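Local atomic coordinates of lipoteichoic acid primase (Listeria monocytogenes, PDB entry 4UOP), a protein that belongs to the sulfatase-like family of alpha/beta enzymes, its extracellular catalytic domain carrying a bound magnesium ion. Residues A151-N156 against F214-I219. Residues are numbered along the deposited sequence; the frame is centred on the assembly and turned at random.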
# COMPACT_ATOMS: atom_id res chain seq x y z
N ALA B 151 11.95 -26.71 -1.14
CA ALA B 151 10.75 -26.64 -1.98
C ALA B 151 9.66 -25.89 -1.26
O ALA B 151 9.58 -25.91 -0.03
CB ALA B 151 10.27 -28.03 -2.36
N THR B 152 8.80 -25.24 -2.03
CA THR B 152 7.59 -24.66 -1.47
C THR B 152 6.37 -25.19 -2.22
O THR B 152 6.45 -25.48 -3.41
CB THR B 152 7.67 -23.12 -1.49
OG1 THR B 152 6.54 -22.53 -0.82
CG2 THR B 152 7.81 -22.60 -2.91
N PHE B 153 5.25 -25.32 -1.49
CA PHE B 153 4.03 -25.96 -1.95
C PHE B 153 2.84 -25.04 -1.70
O PHE B 153 2.65 -24.57 -0.59
CB PHE B 153 3.76 -27.25 -1.16
CG PHE B 153 4.83 -28.32 -1.31
CD1 PHE B 153 6.01 -28.25 -0.56
CD2 PHE B 153 4.64 -29.39 -2.14
CE1 PHE B 153 6.97 -29.24 -0.66
CE2 PHE B 153 5.62 -30.38 -2.26
CZ PHE B 153 6.78 -30.30 -1.52
N HIS B 154 2.04 -24.81 -2.73
CA HIS B 154 0.81 -24.03 -2.60
C HIS B 154 -0.10 -24.41 -3.75
O HIS B 154 0.39 -24.56 -4.87
CB HIS B 154 1.14 -22.54 -2.64
CG HIS B 154 -0.06 -21.65 -2.48
ND1 HIS B 154 -0.83 -21.63 -1.33
CD2 HIS B 154 -0.60 -20.74 -3.32
CE1 HIS B 154 -1.79 -20.74 -1.47
NE2 HIS B 154 -1.68 -20.19 -2.67
N THR B 155 -1.40 -24.57 -3.50
CA THR B 155 -2.28 -25.18 -4.50
C THR B 155 -2.82 -24.21 -5.55
O THR B 155 -3.43 -24.66 -6.53
CB THR B 155 -3.47 -25.95 -3.87
OG1 THR B 155 -4.36 -25.03 -3.23
CG2 THR B 155 -2.99 -27.00 -2.87
N ASN B 156 -2.58 -22.92 -5.39
CA ASN B 156 -2.95 -21.95 -6.42
C ASN B 156 -1.83 -21.74 -7.46
O ASN B 156 -0.71 -22.23 -7.31
CB ASN B 156 -3.31 -20.61 -5.79
CG ASN B 156 -4.43 -19.89 -6.51
OD1 ASN B 156 -4.78 -20.22 -7.66
ND2 ASN B 156 -5.01 -18.90 -5.85
N PHE B 214 15.78 -32.08 3.80
CA PHE B 214 14.90 -31.19 3.04
C PHE B 214 14.32 -30.08 3.91
O PHE B 214 14.18 -30.23 5.13
CB PHE B 214 13.78 -32.00 2.36
CG PHE B 214 12.85 -32.70 3.32
CD1 PHE B 214 11.76 -32.05 3.86
CD2 PHE B 214 13.08 -34.02 3.69
CE1 PHE B 214 10.92 -32.69 4.75
CE2 PHE B 214 12.24 -34.66 4.56
CZ PHE B 214 11.15 -34.00 5.11
N TYR B 215 14.04 -28.97 3.26
CA TYR B 215 13.21 -27.90 3.79
C TYR B 215 11.99 -27.83 2.90
O TYR B 215 12.11 -27.60 1.68
CB TYR B 215 13.98 -26.57 3.81
CG TYR B 215 13.14 -25.31 3.93
CD1 TYR B 215 11.98 -25.27 4.70
CD2 TYR B 215 13.54 -24.13 3.29
CE1 TYR B 215 11.22 -24.11 4.81
CE2 TYR B 215 12.80 -22.96 3.42
CZ TYR B 215 11.63 -22.97 4.16
OH TYR B 215 10.89 -21.81 4.27
N ALA B 216 10.81 -28.05 3.48
CA ALA B 216 9.54 -27.90 2.78
C ALA B 216 8.73 -26.77 3.42
O ALA B 216 8.52 -26.76 4.64
CB ALA B 216 8.78 -29.20 2.83
N GLN B 217 8.31 -25.80 2.61
CA GLN B 217 7.42 -24.72 3.04
C GLN B 217 6.05 -24.94 2.40
O GLN B 217 5.96 -24.99 1.18
CB GLN B 217 7.96 -23.37 2.60
CG GLN B 217 7.07 -22.20 2.94
CD GLN B 217 7.33 -21.60 4.31
OE1 GLN B 217 8.42 -21.74 4.89
NE2 GLN B 217 6.35 -20.85 4.81
N LEU B 218 5.02 -25.10 3.22
CA LEU B 218 3.66 -25.31 2.74
C LEU B 218 2.83 -24.08 3.09
O LEU B 218 2.88 -23.59 4.23
CB LEU B 218 3.06 -26.56 3.36
CG LEU B 218 3.70 -27.89 2.97
CD1 LEU B 218 4.92 -28.19 3.82
CD2 LEU B 218 2.71 -29.04 3.13
N ILE B 219 2.07 -23.58 2.11
CA ILE B 219 1.25 -22.41 2.29
C ILE B 219 -0.20 -22.88 2.16
O ILE B 219 -0.58 -23.26 1.12
CB ILE B 219 1.53 -21.35 1.21
CG1 ILE B 219 3.03 -21.12 1.08
CG2 ILE B 219 0.87 -20.04 1.51
CD1 ILE B 219 3.60 -20.51 2.29
O HOH W 1 -2.41 -24.41 -0.79
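Ala151 to Phe153 and Phe214 to Ile219 run as neighbouring parallel strands, their axes 4.6 Å apart and inclined by 19°. Ala151 and Phe153 use both their N-H and C=O groups, as in parallel pairing: Ala151 N donates to Tyr215 O (3.0 Å) and Ala151 O accepts from Gln217 N, and two residues on, Phe153 N meets Gln217 O while Phe153 O takes the N-H of Ile219. Thr152 turns its own backbone groups the other way, to Lys174 and Tyr176 of the next strand, so strand 149-153 is an interior member of the mixed sheet at the core of this sulfatase-type alpha/beta fold. On one face the Phe153 ring, with CG beside the backbone N (chi1 -62°), swings back along the partner strand until CE1 lies 3.9 Å from Ala216 CB; its CB rests near Leu218 CG. Helix 193-209, which precedes strand 214-219 in the chain after strand 174-176, covers this side through Ala200, Ile203 and Leu204, and Tyr176 stacks on the Phe153 ring. On the opposite face Thr152 OG1 sits 3.8 Å from Gln217 CB, and both side chains touch Tyr116 of helix 107-117. Gln217, bent at chi2, carries its amide away from Thr152, and its OE1 accepts a short 2.5 Å bond from Tyr215 OH. His154 adds a side-chain bond to the backbone ones: CG anti to the backbone N (chi1 -179°) brings ND1 to Ile219 O at 3.0 Å, nearly straight and in the imidazole plane, though well above the carbonyl plane. A water bound by Thr155 N also donates to Ile219 O, giving this carbonyl two donors at the strand end, where the Ile219 side chain lies about 7 Å from the magnesium ion.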